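Fibronectin type III domain-containing protein (Simiduia agarivorans, PDB 6P2K) is a family 74 glycoside hydrolase that probably cleaves the backbone of xyloglucan-type beta-glucans, its catalytic part built from two seven-bladed beta-propellers. Local coordinates at residues I323-A328 with A418-M423; V383-T388 with H437-G442. All blocks are in the same frame, centred on the assembly; numbering follows the deposited sequence.

Contact 1: residues I323-A328 with A418-M423; sequences IGWDYA and ADNGLM
Met423 lays its terminal methyl over one face of the Trp325 indole. Met423 CE stands 3.8 Å from the centroid of the Trp325 six-membered ring, 26° off the ring normal, a CH-pi contact. Its closest approach is to the rim, with Trp325 CZ3 3.5 Å from Met423 CE. The sulfur stands farther back above the same face, Met423 SD 4.9 Å from the same Trp325 centroid, and makes a Met-aromatic contact. CG of Met423 is anti to the backbone N (chi1 -176°), and bends at chi2 and chi3 turn the methyl onto the ring. The opposite face carries Asp326 CB. In the two-propeller GH74 fold the contact probably bridges the propellers: Trp325 and Asp326 sit in the loop between strands 304-314 and 336-338 of the N-terminal one, Met423 on strand 421-425 of the C-terminal one. At the indole edge the contact is with an amide. Asn420 stands there almost perpendicular to the ring, planes 87° apart, with Trp325 CH2 3.7 Å from Asn420 CG. Outside residues satisfy it: OD1 accepts from Gln355 NE2, and ND2 donates to Gln417 OE1 and Gly14 O. Gln355 NE2 also bonds Asp326 OD2, and Gly12 O holds Trp325 NE1.

Contact 2: residues V383-T388 with H437-G442; sequences VNWYGT and HRRGGG
Trp385 brings the CH2 corner of its indole over one face of the Arg439 guanidinium, with CH2 3.6 Å from Arg439 NH1. The two planes are 42° apart. Farther along the ring, Trp385 NE1 donates a hydrogen bond to the backbone O of Arg438 at 2.9 Å. The N-H...O angle is 147°, a moderately bent bond. The carbonyl oxygen lies almost exactly in the indole plane. With chi1 at -163° the indole extends from the end of strand 381-385, opposite its own N. Trp385 also opens the type I' beta turn to Thr388, the tight hairpin link to strand 388-395. This is a surface contact, and Tyr386 of the same turn packs on Tyr386 of two neighbouring subunits. Arg439 starts away from the tryptophan, but its chain curls round and brings the guanidinium back. NH1 is fixed by Gln436 O, and NH2 has a weak bond to Trp493 O. An alanine in place of Trp385 would probably leave the Arg438 carbonyl without this donor and open a gap beside the Arg439 guanidinium. The link thus rests on one directional bond to backbone and on van der Waals packing of the ring corner against a guanidinium that Gln436 O holds.

From the N terminus the chain first reaches 323-328, in the loop after strand 304-314. Next comes 383-388, at a hairpin turn, then 418-423, leading into strand 421-425, and last 437-442, in the loop before strand 447-456. Contact 1 closes a loop over the 89 residues between its segments, and contact 2 closes one over 48. The two loops cross, since the segments alternate. Contact 1 is buried and ties the first loop, between strands of the N-terminal propeller, to strand 421-425, probably of the C-terminal one. Contact 2 lies at the surface and ties the hairpin to the later loop. Their centres are 12 Å apart. They touch where His437 packs near Leu422 and Arg438 near Tyr327.

Contact 1: residues I323-A328 with A418-M423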
ATOM      1  N   ILE B 323      -1.751  22.706 -25.362  1.00 20.09           N
ATOM      2  CA  ILE B 323      -2.831  22.095 -26.126  1.00 18.38           C
ATOM      3  C   ILE B 323      -4.190  22.305 -25.476  1.00 18.39           C
ATOM      4  O   ILE B 323      -5.219  22.008 -26.097  1.00 17.56           O
ATOM      5  CB  ILE B 323      -2.533  20.596 -26.344  1.00 20.11           C
ATOM      6  CG1 ILE B 323      -3.345  20.056 -27.526  1.00 23.99           C
ATOM      7  CG2 ILE B 323      -2.791  19.798 -25.067  1.00 19.30           C
ATOM      8  CD1 ILE B 323      -2.775  18.796 -28.147  1.00 24.27           C
ATOM      9  N   GLY B 324      -4.228  22.840 -24.256  1.00 17.84           N
ATOM     10  CA  GLY B 324      -5.510  23.060 -23.613  1.00 20.15           C
ATOM     11  C   GLY B 324      -6.177  21.747 -23.231  1.00 21.99           C
ATOM     12  O   GLY B 324      -5.538  20.696 -23.126  1.00 21.66           O
ATOM     13  N   TRP B 325      -7.495  21.815 -23.022  1.00 20.66           N
ATOM     14  CA  TRP B 325      -8.213  20.602 -22.645  1.00 15.86           C
ATOM     15  C   TRP B 325      -8.421  19.670 -23.830  1.00 19.62           C
ATOM     16  O   TRP B 325      -8.486  18.448 -23.644  1.00 15.81           O
ATOM     17  CB  TRP B 325      -9.562  20.943 -21.992  1.00 11.42           C
ATOM     18  CG  TRP B 325     -10.595  21.616 -22.872  1.00 18.82           C
ATOM     19  CD1 TRP B 325     -10.924  22.943 -22.879  1.00 17.61           C
ATOM     20  CD2 TRP B 325     -11.459  20.988 -23.832  1.00 16.93           C
ATOM     21  NE1 TRP B 325     -11.924  23.181 -23.790  1.00 14.99           N
ATOM     22  CE2 TRP B 325     -12.269  21.998 -24.390  1.00 18.09           C
ATOM     23  CE3 TRP B 325     -11.620  19.672 -24.281  1.00 15.49           C
ATOM     24  CZ2 TRP B 325     -13.225  21.735 -25.372  1.00 15.97           C
ATOM     25  CZ3 TRP B 325     -12.567  19.414 -25.262  1.00 14.94           C
ATOM     26  CH2 TRP B 325     -13.358  20.441 -25.794  1.00 15.03           C
ATOM     27  N   ASP B 326      -8.509  20.214 -25.043  1.00 20.56           N
ATOM     28  CA  ASP B 326      -8.816  19.430 -26.240  1.00 16.72           C
ATOM     29  C   ASP B 326      -7.514  18.881 -26.809  1.00 18.61           C
ATOM     30  O   ASP B 326      -6.827  19.534 -27.597  1.00 13.70           O
ATOM     31  CB  ASP B 326      -9.561  20.286 -27.257  1.00 17.85           C
ATOM     32  CG  ASP B 326     -10.141  19.473 -28.403  1.00 20.89           C
ATOM     33  OD1 ASP B 326     -10.024  18.229 -28.382  1.00 21.20           O
ATOM     34  OD2 ASP B 326     -10.719  20.084 -29.326  1.00 20.91           O
ATOM     35  N   TYR B 327      -7.168  17.657 -26.408  1.00 16.51           N
ATOM     36  CA  TYR B 327      -5.959  16.995 -26.896  1.00 19.63           C
ATOM     37  C   TYR B 327      -6.180  16.625 -28.361  1.00 23.23           C
ATOM     38  O   TYR B 327      -6.523  15.494 -28.713  1.00 25.52           O
ATOM     39  CB  TYR B 327      -5.627  15.774 -26.043  1.00 16.59           C
ATOM     40  CG  TYR B 327      -4.229  15.241 -26.271  1.00 17.99           C
ATOM     41  CD1 TYR B 327      -3.140  15.799 -25.619  1.00 16.86           C
ATOM     42  CD2 TYR B 327      -4.000  14.178 -27.138  1.00 22.46           C
ATOM     43  CE1 TYR B 327      -1.860  15.318 -25.824  1.00 18.99           C
ATOM     44  CE2 TYR B 327      -2.723  13.686 -27.346  1.00 21.64           C
ATOM     45  CZ  TYR B 327      -1.659  14.264 -26.688  1.00 21.52           C
ATOM     46  OH  TYR B 327      -0.388  13.783 -26.892  1.00 27.09           O
ATOM     47  N   ALA B 328      -5.983  17.612 -29.232  1.00 21.45           N
ATOM     48  CA  ALA B 328      -6.232  17.480 -30.666  1.00 20.53           C
ATOM     49  C   ALA B 328      -4.913  17.713 -31.393  1.00 20.44           C
ATOM     50  O   ALA B 328      -4.536  18.858 -31.661  1.00 22.30           O
ATOM     51  CB  ALA B 328      -7.306  18.462 -31.128  1.00 16.63           C
ATOM     52  N   ALA B 418     -20.895  14.782 -27.229  1.00 18.81           N
ATOM     53  CA  ALA B 418     -20.452  14.217 -28.490  1.00 20.79           C
ATOM     54  C   ALA B 418     -19.049  14.722 -28.799  1.00 16.65           C
ATOM     55  O   ALA B 418     -18.657  15.814 -28.375  1.00 22.69           O
ATOM     56  CB  ALA B 418     -21.413  14.591 -29.621  1.00 18.79           C
ATOM     57  N   ASP B 419     -18.282  13.897 -29.514  1.00 16.20           N
ATOM     58  CA  ASP B 419     -16.911  14.204 -29.922  1.00 19.76           C
ATOM     59  C   ASP B 419     -15.930  14.262 -28.752  1.00 20.67           C
ATOM     60  O   ASP B 419     -14.842  13.686 -28.837  1.00 19.83           O
ATOM     61  CB  ASP B 419     -16.858  15.521 -30.705  1.00 23.02           C
ATOM     62  CG  ASP B 419     -17.457  15.401 -32.092  1.00 24.24           C
ATOM     63  OD1 ASP B 419     -17.314  14.327 -32.708  1.00 25.43           O
ATOM     64  OD2 ASP B 419     -18.066  16.385 -32.566  1.00 28.02           O
ATOM     65  N   ASN B 420     -16.283  14.954 -27.666  1.00 19.75           N
ATOM     66  CA  ASN B 420     -15.368  15.162 -26.548  1.00 18.11           C
ATOM     67  C   ASN B 420     -15.642  14.252 -25.355  1.00 19.22           C
ATOM     68  O   ASN B 420     -14.922  14.339 -24.354  1.00 19.38           O
ATOM     69  CB  ASN B 420     -15.409  16.622 -26.100  1.00 16.57           C
ATOM     70  CG  ASN B 420     -15.266  17.586 -27.260  1.00 21.47           C
ATOM     71  OD1 ASN B 420     -14.322  17.495 -28.047  1.00 20.95           O
ATOM     72  ND2 ASN B 420     -16.207  18.514 -27.375  1.00 21.73           N
ATOM     73  N   GLY B 421     -16.673  13.412 -25.421  1.00 18.73           N
ATOM     74  CA  GLY B 421     -16.818  12.325 -24.462  1.00 16.43           C
ATOM     75  C   GLY B 421     -17.050  12.769 -23.028  1.00 16.45           C
ATOM     76  O   GLY B 421     -17.899  13.618 -22.737  1.00 16.98           O
ATOM     77  N   LEU B 422     -16.299  12.161 -22.111  1.00 17.50           N
ATOM     78  CA  LEU B 422     -16.451  12.386 -20.674  1.00 17.11           C
ATOM     79  C   LEU B 422     -15.779  13.702 -20.305  1.00 16.41           C
ATOM     80  O   LEU B 422     -14.557  13.769 -20.172  1.00 16.81           O
ATOM     81  CB  LEU B 422     -15.841  11.232 -19.882  1.00 15.16           C
ATOM     82  CG  LEU B 422     -16.320   9.804 -20.165  1.00 19.11           C
ATOM     83  CD1 LEU B 422     -15.290   8.789 -19.687  1.00 15.83           C
ATOM     84  CD2 LEU B 422     -17.667   9.539 -19.508  1.00 16.39           C
ATOM     85  N   MET B 423     -16.578  14.752 -20.120  1.00 13.16           N
ATOM     86  CA  MET B 423     -16.080  16.072 -19.736  1.00 13.69           C
ATOM     87  C   MET B 423     -16.382  16.277 -18.255  1.00 16.76           C
ATOM     88  O   MET B 423     -17.549  16.354 -17.859  1.00 20.01           O
ATOM     89  CB  MET B 423     -16.730  17.160 -20.591  1.00 13.76           C
ATOM     90  CG  MET B 423     -16.199  18.558 -20.334  1.00 17.49           C
ATOM     91  SD  MET B 423     -14.491  18.756 -20.877  1.00 22.04           S
ATOM     92  CE  MET B 423     -14.682  18.505 -22.642  1.00 23.02           C
TER

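Contact 2: residues V383-T388 with H437-G442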
ATOM      1  N   VAL B 383      -4.655  16.831 -13.401  1.00 19.10           N
ATOM      2  CA  VAL B 383      -5.166  15.490 -13.643  1.00 21.02           C
ATOM      3  C   VAL B 383      -3.992  14.643 -14.114  1.00 20.73           C
ATOM      4  O   VAL B 383      -3.365  14.958 -15.133  1.00 21.17           O
ATOM      5  CB  VAL B 383      -6.293  15.492 -14.688  1.00 19.18           C
ATOM      6  CG1 VAL B 383      -6.743  14.066 -14.998  1.00 20.30           C
ATOM      7  CG2 VAL B 383      -7.456  16.348 -14.211  1.00 17.55           C
ATOM      8  N   ASN B 384      -3.690  13.581 -13.376  1.00 19.43           N
ATOM      9  CA  ASN B 384      -2.618  12.669 -13.757  1.00 23.62           C
ATOM     10  C   ASN B 384      -3.155  11.681 -14.786  1.00 23.77           C
ATOM     11  O   ASN B 384      -4.108  10.946 -14.506  1.00 27.68           O
ATOM     12  CB  ASN B 384      -2.082  11.937 -12.527  1.00 31.47           C
ATOM     13  CG  ASN B 384      -0.702  11.343 -12.751  1.00 42.55           C
ATOM     14  OD1 ASN B 384      -0.321  11.027 -13.878  1.00 45.95           O
ATOM     15  ND2 ASN B 384       0.055  11.189 -11.671  1.00 48.86           N
ATOM     16  N   TRP B 385      -2.556  11.665 -15.977  1.00 21.15           N
ATOM     17  CA  TRP B 385      -3.018  10.769 -17.030  1.00 21.98           C
ATOM     18  C   TRP B 385      -1.882  10.485 -18.002  1.00 27.22           C
ATOM     19  O   TRP B 385      -1.275  11.418 -18.540  1.00 22.95           O
ATOM     20  CB  TRP B 385      -4.212  11.365 -17.780  1.00 22.38           C
ATOM     21  CG  TRP B 385      -4.970  10.347 -18.568  1.00 22.76           C
ATOM     22  CD1 TRP B 385      -5.064  10.262 -19.926  1.00 22.09           C
ATOM     23  CD2 TRP B 385      -5.730   9.254 -18.044  1.00 22.37           C
ATOM     24  NE1 TRP B 385      -5.843   9.188 -20.279  1.00 24.34           N
ATOM     25  CE2 TRP B 385      -6.262   8.551 -19.140  1.00 23.46           C
ATOM     26  CE3 TRP B 385      -6.011   8.802 -16.751  1.00 22.58           C
ATOM     27  CZ2 TRP B 385      -7.063   7.421 -18.984  1.00 22.50           C
ATOM     28  CZ3 TRP B 385      -6.805   7.681 -16.598  1.00 22.54           C
ATOM     29  CH2 TRP B 385      -7.323   7.004 -17.707  1.00 22.93           C
ATOM     30  N   TYR B 386      -1.606   9.196 -18.226  1.00 30.63           N
ATOM     31  CA  TYR B 386      -0.626   8.762 -19.223  1.00 37.64           C
ATOM     32  C   TYR B 386       0.766   9.314 -18.910  1.00 35.50           C
ATOM     33  O   TYR B 386       1.479   9.791 -19.795  1.00 37.67           O
ATOM     34  CB  TYR B 386      -1.075   9.161 -20.632  1.00 48.69           C
ATOM     35  CG  TYR B 386      -0.506   8.321 -21.755  1.00 62.39           C
ATOM     36  CD1 TYR B 386      -0.733   6.949 -21.812  1.00 69.31           C
ATOM     37  CD2 TYR B 386       0.244   8.905 -22.769  1.00 65.75           C
ATOM     38  CE1 TYR B 386      -0.218   6.181 -22.845  1.00 73.92           C
ATOM     39  CE2 TYR B 386       0.763   8.149 -23.805  1.00 70.05           C
ATOM     40  CZ  TYR B 386       0.529   6.788 -23.838  1.00 74.89           C
ATOM     41  OH  TYR B 386       1.044   6.034 -24.868  1.00 77.97           O
ATOM     42  N   GLY B 387       1.152   9.259 -17.636  1.00 33.69           N
ATOM     43  CA  GLY B 387       2.464   9.710 -17.217  1.00 37.23           C
ATOM     44  C   GLY B 387       2.688  11.206 -17.254  1.00 37.25           C
ATOM     45  O   GLY B 387       3.839  11.646 -17.187  1.00 39.35           O
ATOM     46  N   THR B 388       1.627  12.002 -17.356  1.00 32.25           N
ATOM     47  CA  THR B 388       1.738  13.452 -17.395  1.00 30.42           C
ATOM     48  C   THR B 388       0.621  14.040 -16.544  1.00 24.71           C
ATOM     49  O   THR B 388      -0.460  13.456 -16.426  1.00 23.31           O
ATOM     50  CB  THR B 388       1.682  13.971 -18.849  1.00 32.74           C
ATOM     51  OG1 THR B 388       2.908  13.646 -19.516  1.00 37.74           O
ATOM     52  CG2 THR B 388       1.483  15.482 -18.911  1.00 34.59           C
ATOM     53  N   HIS B 437     -11.125  10.209 -21.017  1.00 13.09           N
ATOM     54  CA  HIS B 437     -11.833   9.486 -22.068  1.00 15.94           C
ATOM     55  C   HIS B 437     -10.881   8.845 -23.069  1.00 17.52           C
ATOM     56  O   HIS B 437     -11.302   7.966 -23.832  1.00 13.59           O
ATOM     57  CB  HIS B 437     -12.830  10.413 -22.778  1.00 15.60           C
ATOM     58  CG  HIS B 437     -12.314  11.034 -24.042  1.00 19.32           C
ATOM     59  ND1 HIS B 437     -11.627  12.232 -24.056  1.00 21.08           N
ATOM     60  CD2 HIS B 437     -12.421  10.648 -25.336  1.00 19.17           C
ATOM     61  CE1 HIS B 437     -11.318  12.546 -25.302  1.00 19.43           C
ATOM     62  NE2 HIS B 437     -11.786  11.601 -26.098  1.00 20.54           N
ATOM     63  N   ARG B 438      -9.608   9.234 -23.055  1.00 15.60           N
ATOM     64  CA  ARG B 438      -8.597   8.657 -23.936  1.00 19.91           C
ATOM     65  C   ARG B 438      -7.957   7.477 -23.212  1.00 22.53           C
ATOM     66  O   ARG B 438      -7.041   7.648 -22.404  1.00 20.56           O
ATOM     67  CB  ARG B 438      -7.577   9.717 -24.330  1.00 24.36           C
ATOM     68  CG  ARG B 438      -8.201  11.091 -24.562  1.00 28.49           C
ATOM     69  CD  ARG B 438      -7.253  12.056 -25.257  1.00 35.30           C
ATOM     70  NE  ARG B 438      -7.299  11.914 -26.710  1.00 43.53           N
ATOM     71  CZ  ARG B 438      -7.982  12.718 -27.520  1.00 41.70           C
ATOM     72  NH1 ARG B 438      -8.695  13.724 -27.026  1.00 37.12           N
ATOM     73  NH2 ARG B 438      -7.955  12.506 -28.826  1.00 43.79           N
ATOM     74  N   ARG B 439      -8.449   6.271 -23.504  1.00 19.61           N
ATOM     75  CA  ARG B 439      -8.082   5.082 -22.748  1.00 20.22           C
ATOM     76  C   ARG B 439      -6.799   4.423 -23.240  1.00 21.54           C
ATOM     77  O   ARG B 439      -6.283   3.531 -22.559  1.00 21.69           O
ATOM     78  CB  ARG B 439      -9.224   4.056 -22.788  1.00 18.29           C
ATOM     79  CG  ARG B 439     -10.600   4.622 -22.451  1.00 15.53           C
ATOM     80  CD  ARG B 439     -10.637   5.293 -21.077  1.00 18.40           C
ATOM     81  NE  ARG B 439     -10.523   4.341 -19.972  1.00 17.35           N
ATOM     82  CZ  ARG B 439     -10.546   4.685 -18.687  1.00 19.91           C
ATOM     83  NH1 ARG B 439     -10.684   5.959 -18.339  1.00 15.78           N
ATOM     84  NH2 ARG B 439     -10.434   3.754 -17.748  1.00 20.39           N
ATOM     85  N   GLY B 440      -6.271   4.835 -24.385  1.00 23.93           N
ATOM     86  CA  GLY B 440      -5.059   4.250 -24.915  1.00 28.70           C
ATOM     87  C   GLY B 440      -5.346   3.225 -26.000  1.00 31.97           C
ATOM     88  O   GLY B 440      -6.440   2.663 -26.099  1.00 30.12           O
ATOM     89  N   GLY B 441      -4.337   2.983 -26.833  1.00 35.08           N
ATOM     90  CA  GLY B 441      -4.492   2.051 -27.938  1.00 35.58           C
ATOM     91  C   GLY B 441      -5.551   2.449 -28.941  1.00 35.14           C
ATOM     92  O   GLY B 441      -6.209   1.577 -29.520  1.00 37.01           O
ATOM     93  N   GLY B 442      -5.739   3.750 -29.161  1.00 33.59           N
ATOM     94  CA  GLY B 442      -6.750   4.214 -30.089  1.00 33.42           C
ATOM     95  C   GLY B 442      -8.181   4.021 -29.639  1.00 30.48           C
ATOM     96  O   GLY B 442      -9.096   4.152 -30.458  1.00 34.22           O
TER